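Local coordinates for fluvirucin B1 DH domain from module 1 (Actinomadura vulgaris, PDB 6OBV), which probably catalyses the dehydration of a beta-hydroxyacyl intermediate in module 1 of the fluvirucin B1 polyketide synthase, at residues W65-V71 and Y187-F193; E209-D213 and H226-A232. All blocks are in the same frame, centred on the assembly; numbering follows the deposited sequence.

Contact 1. Residues W65-V71 and Y187-F193; sequences WLADHGV and YGYGPAF
Residues His69-Val71 and Tyr187-Tyr189 pair as a short antiparallel beta ladder packed beside the double hotdog of the dehydratase, and the 3-10 turns before the first strand and after the second extend the contact. Gly70 and Gly188 form its hydrogen-bonded pair: Gly70 N reaches Gly188 O at 2.9 Å, and Gly188 N returns a bond to Gly70 O at 3.1 Å. Where the strands end, Asp68 takes over with its carbonyl O and its carboxylate OD2: the former receives Gly190 N at 2.7 Å, while CG beside the backbone N (chi1 -78°) turns the latter to Ala192 N, a nearly straight bond of 3.1 Å from above the carboxylate plane.

On the ladder face carrying His69 and Tyr189, their rings and Phe193 form an aromatic cluster. The Phe193 ring presents one face to His69, whose CB stands 3.5 Å from the ring centroid in a CH-pi contact. The His69 and Tyr189 rings meet rim to rim, CD2 of His69 being 3.6 Å from CE1 of Tyr189, with the planes inclined at 36°. A water in the plane of both rings binds Tyr189 OH at 2.7 Å and His69 NE2 only weakly, while His69 ND1 is bonded to Leu76 O. Phe193 CE2 meets the Trp65 ring at its edge, near the indole plane, 3.8 Å from Trp65 CE3. Tyr187-Phe193 carries the core of the GYxYGPxF signature of polyketide synthase dehydratases, and His69 probably corresponds to the active-site histidine of related enzymes.

Strand 69-71 is the middle strand of three, with 74-75 along its other edge. Tyr189 leans on helix 178-185 and stacks on His235, whereas Trp65 and Ala192 pack on helix 214-218, and His69, Tyr189 and Phe193 all touch Asp231 of helix 227-232.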
ATOM      1  N   TRP A  65       2.526  16.320  19.896  1.00 33.59           N
ATOM      2  CA  TRP A  65       2.917  15.598  21.096  1.00 36.55           C
ATOM      3  C   TRP A  65       4.214  14.814  20.898  1.00 35.07           C
ATOM      4  O   TRP A  65       4.893  14.501  21.885  1.00 30.07           O
ATOM      5  CB  TRP A  65       1.779  14.667  21.532  1.00 29.15           C
ATOM      6  CG  TRP A  65       1.303  13.713  20.456  1.00 30.02           C
ATOM      7  CD1 TRP A  65       0.282  13.920  19.578  1.00 22.83           C
ATOM      8  CD2 TRP A  65       1.818  12.395  20.171  1.00 27.20           C
ATOM      9  NE1 TRP A  65       0.130  12.819  18.758  1.00 24.05           N
ATOM     10  CE2 TRP A  65       1.052  11.867  19.110  1.00 26.46           C
ATOM     11  CE3 TRP A  65       2.843  11.612  20.715  1.00 31.42           C
ATOM     12  CZ2 TRP A  65       1.293  10.596  18.567  1.00 24.88           C
ATOM     13  CZ3 TRP A  65       3.078  10.336  20.179  1.00 28.73           C
ATOM     14  CH2 TRP A  65       2.311   9.848  19.110  1.00 26.12           C
ATOM     15  N   LEU A  66       4.577  14.509  19.647  1.00 35.35           N
ATOM     16  CA  LEU A  66       5.848  13.835  19.368  1.00 34.15           C
ATOM     17  C   LEU A  66       7.016  14.533  20.040  1.00 32.91           C
ATOM     18  O   LEU A  66       7.917  13.879  20.578  1.00 31.71           O
ATOM     19  CB  LEU A  66       6.103  13.777  17.866  1.00 33.04           C
ATOM     20  CG  LEU A  66       5.304  12.782  17.039  1.00 34.22           C
ATOM     21  CD1 LEU A  66       5.536  13.108  15.570  1.00 28.14           C
ATOM     22  CD2 LEU A  66       5.714  11.353  17.365  1.00 33.53           C
ATOM     23  N   ALA A  67       7.011  15.866  20.031  1.00 35.86           N
ATOM     24  CA  ALA A  67       8.142  16.641  20.519  1.00 36.31           C
ATOM     25  C   ALA A  67       8.383  16.468  22.002  1.00 33.62           C
ATOM     26  O   ALA A  67       9.413  16.929  22.495  1.00 37.33           O
ATOM     27  CB  ALA A  67       7.940  18.129  20.223  1.00 36.39           C
ATOM     28  N   ASP A  68       7.476  15.815  22.715  1.00 32.15           N
ATOM     29  CA  ASP A  68       7.458  15.846  24.166  1.00 33.23           C
ATOM     30  C   ASP A  68       7.795  14.507  24.801  1.00 32.35           C
ATOM     31  O   ASP A  68       7.545  14.321  25.998  1.00 32.49           O
ATOM     32  CB  ASP A  68       6.085  16.306  24.641  1.00 37.09           C
ATOM     33  CG  ASP A  68       5.903  17.787  24.516  1.00 43.40           C
ATOM     34  OD1 ASP A  68       6.898  18.480  24.234  1.00 48.55           O
ATOM     35  OD2 ASP A  68       4.764  18.259  24.705  1.00 49.28           O
ATOM     36  N   HIS A  69       8.327  13.558  24.038  1.00 33.93           N
ATOM     37  CA  HIS A  69       8.770  12.283  24.598  1.00 30.87           C
ATOM     38  C   HIS A  69      10.132  11.955  24.019  1.00 32.18           C
ATOM     39  O   HIS A  69      10.293  11.890  22.794  1.00 32.92           O
ATOM     40  CB  HIS A  69       7.780  11.158  24.302  1.00 30.65           C
ATOM     41  CG  HIS A  69       8.249   9.806  24.742  1.00 31.99           C
ATOM     42  ND1 HIS A  69       8.933   8.945  23.912  1.00 32.24           N
ATOM     43  CD2 HIS A  69       8.121   9.162  25.926  1.00 32.88           C
ATOM     44  CE1 HIS A  69       9.205   7.827  24.563  1.00 29.73           C
ATOM     45  NE2 HIS A  69       8.725   7.934  25.789  1.00 33.17           N
ATOM     46  N   GLY A  70      11.106  11.763  24.889  1.00 33.51           N
ATOM     47  CA  GLY A  70      12.403  11.343  24.427  1.00 32.55           C
ATOM     48  C   GLY A  70      13.315  11.014  25.574  1.00 38.09           C
ATOM     49  O   GLY A  70      12.870  10.687  26.674  1.00 43.06           O
ATOM     50  N   VAL A  71      14.610  11.099  25.290  1.00 35.65           N
ATOM     51  CA  VAL A  71      15.657  10.937  26.283  1.00 40.26           C
ATOM     52  C   VAL A  71      16.668  12.034  26.018  1.00 48.07           C
ATOM     53  O   VAL A  71      17.199  12.131  24.904  1.00 52.96           O
ATOM     54  CB  VAL A  71      16.321   9.556  26.207  1.00 41.11           C
ATOM     55  CG1 VAL A  71      17.472   9.490  27.158  1.00 42.83           C
ATOM     56  CG2 VAL A  71      15.305   8.476  26.523  1.00 45.26           C
ATOM     57  N   TYR A 187      14.825  10.947  32.045  1.00 45.17           N
ATOM     58  CA  TYR A 187      13.664  10.905  31.162  1.00 40.76           C
ATOM     59  C   TYR A 187      13.349  12.283  30.598  1.00 41.75           C
ATOM     60  O   TYR A 187      13.511  13.305  31.269  1.00 46.14           O
ATOM     61  CB  TYR A 187      12.439  10.365  31.899  1.00 34.95           C
ATOM     62  CG  TYR A 187      12.512   8.894  32.254  1.00 34.43           C
ATOM     63  CD1 TYR A 187      12.131   7.912  31.350  1.00 33.91           C
ATOM     64  CD2 TYR A 187      12.957   8.492  33.507  1.00 35.31           C
ATOM     65  CE1 TYR A 187      12.201   6.561  31.684  1.00 33.06           C
ATOM     66  CE2 TYR A 187      13.034   7.156  33.850  1.00 32.96           C
ATOM     67  CZ  TYR A 187      12.658   6.195  32.940  1.00 35.00           C
ATOM     68  OH  TYR A 187      12.744   4.871  33.309  1.00 43.70           O
ATOM     69  N   GLY A 188      12.898  12.302  29.351  1.00 40.51           N
ATOM     70  CA  GLY A 188      12.464  13.526  28.709  1.00 37.85           C
ATOM     71  C   GLY A 188      10.975  13.483  28.444  1.00 37.30           C
ATOM     72  O   GLY A 188      10.527  13.006  27.398  1.00 34.16           O
ATOM     73  N   TYR A 189      10.195  13.959  29.404  1.00 39.11           N
ATOM     74  CA  TYR A 189       8.739  13.986  29.315  1.00 33.88           C
ATOM     75  C   TYR A 189       8.316  15.452  29.263  1.00 36.56           C
ATOM     76  O   TYR A 189       8.250  16.125  30.299  1.00 39.81           O
ATOM     77  CB  TYR A 189       8.110  13.271  30.505  1.00 31.94           C
ATOM     78  CG  TYR A 189       8.293  11.766  30.561  1.00 30.14           C
ATOM     79  CD1 TYR A 189       8.102  10.977  29.438  1.00 32.28           C
ATOM     80  CD2 TYR A 189       8.638  11.135  31.749  1.00 32.94           C
ATOM     81  CE1 TYR A 189       8.269   9.610  29.486  1.00 27.85           C
ATOM     82  CE2 TYR A 189       8.797   9.767  31.807  1.00 31.29           C
ATOM     83  CZ  TYR A 189       8.607   9.006  30.683  1.00 29.12           C
ATOM     84  OH  TYR A 189       8.758   7.628  30.739  1.00 34.52           O
ATOM     85  N   GLY A 190       8.041  15.953  28.060  1.00 33.72           N
ATOM     86  CA  GLY A 190       7.475  17.263  27.907  1.00 35.11           C
ATOM     87  C   GLY A 190       6.017  17.298  28.352  1.00 38.50           C
ATOM     88  O   GLY A 190       5.444  16.280  28.777  1.00 38.12           O
ATOM     89  N   PRO A 191       5.391  18.481  28.222  1.00 41.50           N
ATOM     90  CA  PRO A 191       4.023  18.671  28.757  1.00 40.82           C
ATOM     91  C   PRO A 191       2.994  17.624  28.331  1.00 40.69           C
ATOM     92  O   PRO A 191       2.192  17.183  29.167  1.00 43.07           O
ATOM     93  CB  PRO A 191       3.647  20.062  28.233  1.00 44.80           C
ATOM     94  CG  PRO A 191       4.965  20.761  28.038  1.00 47.93           C
ATOM     95  CD  PRO A 191       5.919  19.701  27.585  1.00 44.19           C
ATOM     96  N   ALA A 192       2.984  17.209  27.061  1.00 31.51           N
ATOM     97  CA  ALA A 192       1.969  16.260  26.606  1.00 32.59           C
ATOM     98  C   ALA A 192       2.086  14.894  27.278  1.00 33.36           C
ATOM     99  O   ALA A 192       1.094  14.151  27.326  1.00 32.48           O
ATOM    100  CB  ALA A 192       2.050  16.086  25.086  1.00 27.94           C
ATOM    101  N   PHE A 193       3.267  14.548  27.789  1.00 25.37           N
ATOM    102  CA  PHE A 193       3.517  13.252  28.399  1.00 25.02           C
ATOM    103  C   PHE A 193       3.555  13.303  29.914  1.00 29.01           C
ATOM    104  O   PHE A 193       3.889  12.297  30.539  1.00 38.87           O
ATOM    105  CB  PHE A 193       4.822  12.669  27.858  1.00 24.61           C
ATOM    106  CG  PHE A 193       4.632  11.963  26.560  1.00 27.94           C
ATOM    107  CD1 PHE A 193       4.501  10.586  26.519  1.00 24.48           C
ATOM    108  CD2 PHE A 193       4.489  12.687  25.383  1.00 29.31           C
ATOM    109  CE1 PHE A 193       4.268   9.940  25.320  1.00 21.32           C
ATOM    110  CE2 PHE A 193       4.273  12.041  24.163  1.00 29.18           C
ATOM    111  CZ  PHE A 193       4.154  10.669  24.138  1.00 22.28           C
TER
HETATM  112  O   HOH W   1       8.096   6.084  28.577  1.00 40.04           O

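Contact 2. Residues E209-D213 and H226-A232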
ATOM      1  N   GLU A 209      -4.244   7.920  38.515  1.00 28.94           N
ATOM      2  CA  GLU A 209      -5.141   8.606  37.604  1.00 30.29           C
ATOM      3  C   GLU A 209      -4.287   9.463  36.688  1.00 35.08           C
ATOM      4  O   GLU A 209      -3.382  10.162  37.156  1.00 31.60           O
ATOM      5  CB  GLU A 209      -6.163   9.453  38.351  1.00 32.14           C
ATOM      6  CG  GLU A 209      -7.051   8.652  39.254  1.00 34.55           C
ATOM      7  CD  GLU A 209      -8.102   9.501  39.957  1.00 43.71           C
ATOM      8  OE1 GLU A 209      -8.034  10.746  39.859  1.00 48.41           O
ATOM      9  OE2 GLU A 209      -9.001   8.915  40.603  1.00 43.18           O
ATOM     10  N   VAL A 210      -4.565   9.378  35.387  1.00 39.16           N
ATOM     11  CA  VAL A 210      -3.756   9.980  34.335  1.00 35.55           C
ATOM     12  C   VAL A 210      -4.692  10.703  33.370  1.00 34.38           C
ATOM     13  O   VAL A 210      -5.726  10.148  32.980  1.00 39.16           O
ATOM     14  CB  VAL A 210      -2.936   8.910  33.589  1.00 33.59           C
ATOM     15  CG1 VAL A 210      -1.979   9.566  32.632  1.00 33.17           C
ATOM     16  CG2 VAL A 210      -2.208   8.021  34.563  1.00 36.08           C
ATOM     17  N   GLU A 211      -4.342  11.940  32.994  1.00 29.84           N
ATOM     18  CA  GLU A 211      -5.188  12.765  32.134  1.00 36.50           C
ATOM     19  C   GLU A 211      -4.347  13.453  31.065  1.00 43.43           C
ATOM     20  O   GLU A 211      -3.257  13.955  31.357  1.00 36.96           O
ATOM     21  CB  GLU A 211      -5.941  13.847  32.926  1.00 33.70           C
ATOM     22  CG  GLU A 211      -6.581  13.402  34.250  1.00 39.92           C
ATOM     23  CD  GLU A 211      -6.854  14.568  35.198  1.00 47.55           C
ATOM     24  OE1 GLU A 211      -6.832  15.734  34.745  1.00 51.47           O
ATOM     25  OE2 GLU A 211      -7.087  14.317  36.398  1.00 49.58           O
ATOM     26  N   LEU A 212      -4.871  13.503  29.835  1.00 35.42           N
ATOM     27  CA  LEU A 212      -4.203  14.241  28.773  1.00 33.45           C
ATOM     28  C   LEU A 212      -4.341  15.747  28.987  1.00 34.11           C
ATOM     29  O   LEU A 212      -5.330  16.226  29.540  1.00 38.45           O
ATOM     30  CB  LEU A 212      -4.800  13.890  27.413  1.00 32.37           C
ATOM     31  CG  LEU A 212      -4.666  12.460  26.926  1.00 33.88           C
ATOM     32  CD1 LEU A 212      -5.428  12.301  25.626  1.00 31.37           C
ATOM     33  CD2 LEU A 212      -3.197  12.161  26.721  1.00 25.96           C
ATOM     34  N   ASP A 213      -3.326  16.493  28.542  1.00 37.05           N
ATOM     35  CA  ASP A 213      -3.464  17.929  28.340  1.00 41.96           C
ATOM     36  C   ASP A 213      -4.612  18.213  27.377  1.00 41.56           C
ATOM     37  O   ASP A 213      -5.044  17.347  26.609  1.00 46.18           O
ATOM     38  CB  ASP A 213      -2.187  18.522  27.751  1.00 45.68           C
ATOM     39  CG  ASP A 213      -1.218  18.996  28.795  1.00 50.61           C
ATOM     40  OD1 ASP A 213      -1.374  18.650  29.992  1.00 54.76           O
ATOM     41  OD2 ASP A 213      -0.280  19.717  28.392  1.00 51.99           O
ATOM     42  N   HIS A 226      -4.715   7.237  23.041  1.00 31.21           N
ATOM     43  CA  HIS A 226      -3.675   8.195  22.691  1.00 28.41           C
ATOM     44  C   HIS A 226      -2.325   7.690  23.202  1.00 23.50           C
ATOM     45  O   HIS A 226      -2.209   7.336  24.383  1.00 26.26           O
ATOM     46  CB  HIS A 226      -3.976   9.582  23.272  1.00 30.93           C
ATOM     47  CG  HIS A 226      -3.184  10.690  22.635  1.00 25.80           C
ATOM     48  ND1 HIS A 226      -1.805  10.702  22.606  1.00 26.72           N
ATOM     49  CD2 HIS A 226      -3.582  11.810  21.989  1.00 27.14           C
ATOM     50  CE1 HIS A 226      -1.388  11.789  21.979  1.00 22.06           C
ATOM     51  NE2 HIS A 226      -2.445  12.474  21.588  1.00 28.76           N
ATOM     52  N   PRO A 227      -1.314   7.579  22.341  1.00 25.59           N
ATOM     53  CA  PRO A 227      -0.001   7.104  22.813  1.00 23.10           C
ATOM     54  C   PRO A 227       0.533   7.883  24.010  1.00 28.57           C
ATOM     55  O   PRO A 227       1.237   7.301  24.847  1.00 27.30           O
ATOM     56  CB  PRO A 227       0.892   7.257  21.572  1.00 24.13           C
ATOM     57  CG  PRO A 227      -0.063   7.094  20.412  1.00 26.49           C
ATOM     58  CD  PRO A 227      -1.369   7.712  20.872  1.00 28.25           C
ATOM     59  N   ALA A 228       0.208   9.175  24.136  1.00 28.56           N
ATOM     60  CA  ALA A 228       0.672   9.917  25.302  1.00 27.67           C
ATOM     61  C   ALA A 228      -0.097   9.539  26.551  1.00 27.67           C
ATOM     62  O   ALA A 228       0.453   9.611  27.658  1.00 23.96           O
ATOM     63  CB  ALA A 228       0.565  11.427  25.072  1.00 29.05           C
ATOM     64  N   LEU A 229      -1.366   9.139  26.406  1.00 33.32           N
ATOM     65  CA  LEU A 229      -2.124   8.676  27.564  1.00 29.96           C
ATOM     66  C   LEU A 229      -1.653   7.304  28.022  1.00 30.07           C
ATOM     67  O   LEU A 229      -1.524   7.061  29.224  1.00 28.02           O
ATOM     68  CB  LEU A 229      -3.620   8.645  27.253  1.00 31.28           C
ATOM     69  CG  LEU A 229      -4.523   8.207  28.406  1.00 33.06           C
ATOM     70  CD1 LEU A 229      -4.308   9.060  29.645  1.00 25.84           C
ATOM     71  CD2 LEU A 229      -6.004   8.255  27.989  1.00 33.67           C
ATOM     72  N   LEU A 230      -1.400   6.388  27.087  1.00 27.18           N
ATOM     73  CA  LEU A 230      -0.953   5.061  27.495  1.00 28.47           C
ATOM     74  C   LEU A 230       0.438   5.125  28.096  1.00 27.90           C
ATOM     75  O   LEU A 230       0.736   4.408  29.057  1.00 33.58           O
ATOM     76  CB  LEU A 230      -0.980   4.069  26.326  1.00 23.63           C
ATOM     77  CG  LEU A 230      -0.548   2.642  26.714  1.00 25.55           C
ATOM     78  CD1 LEU A 230      -1.370   2.139  27.884  1.00 30.27           C
ATOM     79  CD2 LEU A 230      -0.616   1.656  25.543  1.00 23.98           C
ATOM     80  N   ASP A 231       1.296   5.998  27.572  1.00 28.39           N
ATOM     81  CA  ASP A 231       2.641   6.081  28.125  1.00 25.34           C
ATOM     82  C   ASP A 231       2.622   6.606  29.554  1.00 24.92           C
ATOM     83  O   ASP A 231       3.343   6.100  30.416  1.00 25.78           O
ATOM     84  CB  ASP A 231       3.532   6.964  27.266  1.00 22.90           C
ATOM     85  CG  ASP A 231       4.978   6.941  27.745  1.00 29.78           C
ATOM     86  OD1 ASP A 231       5.592   5.864  27.654  1.00 29.88           O
ATOM     87  OD2 ASP A 231       5.492   7.968  28.239  1.00 27.56           O
ATOM     88  N   ALA A 232       1.813   7.625  29.827  1.00 28.04           N
ATOM     89  CA  ALA A 232       1.820   8.167  31.174  1.00 28.28           C
ATOM     90  C   ALA A 232       1.175   7.210  32.157  1.00 22.95           C
ATOM     91  O   ALA A 232       1.463   7.276  33.356  1.00 22.19           O
ATOM     92  CB  ALA A 232       1.122   9.523  31.202  1.00 31.12           C
TER
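Val210 and Leu212 turn their branches onto helix 227-232 in a strand-on-helix contact made by apolar side chains, the strand running roughly antiparallel to the helix with the short axes 8.2 Å apart. Val210 places CG1 anti to its backbone N, which drives this methyl against Ala232 CB at 3.4 Å, tighter than usual for two carbons. The same methyl also touches Leu229 CD1 at 3.8 Å.

Leu229 reaches back from the helix with CG anti to the backbone N (chi1 -179°), and a second torsion of 55° then turns CD1 towards the strand. There it lies against both the side chain and the carbonyl O of Val210.

Leu212 approaches Leu229 at about a right angle and divides its two methyls between the helix and the residue ahead of it. CD2 sits 3.6 Å from Leu229 CB and also brushes Ala228, while CD1, anti to CA, extends to His226 CB at 3.9 Å. The imidazole of His226 is itself held in place: ND1 accepts Ala228 N at 3.0 Å from within the ring plane, an N-cap bond with an N-H...N angle of 160°, and NE2 is bonded to Glu219 OE2. The N-cap residue thus has its ring rotation fixed by two bonds, and its CB and ring carbons receive Leu212 CD1.

On the far side of the strand Glu211 forms a salt bridge with Arg198, while Leu229 also packs on Val265 of the adjoining strand 264-271. A helix embraced in this way by an antiparallel sheet is characteristic of the hotdog fold, two copies of which make up a polyketide synthase dehydratase.

In the fold
Contact 1 and contact 2 follow one another along the chain, yet their centres lie only about 11 Å apart, and Phe193 and Asp231 join them. Asp231 OD2 is 3.3 Å from Phe193 CD1 and 3.5 Å from Tyr189 CE1, and it is hydrogen-bonded to His235 NE2. Ala228 CB, on the same helix, packs 3.6 Å from Ala192 O. The helix that contact 2 seats against the strand thus carries Asp231 beside His69, which contact 1 holds within its aromatic cluster. A histidine and an aspartate brought together from the two hotdogs are the hallmark of the dehydratase active site in related enzymes, and this pairing is consistent with it.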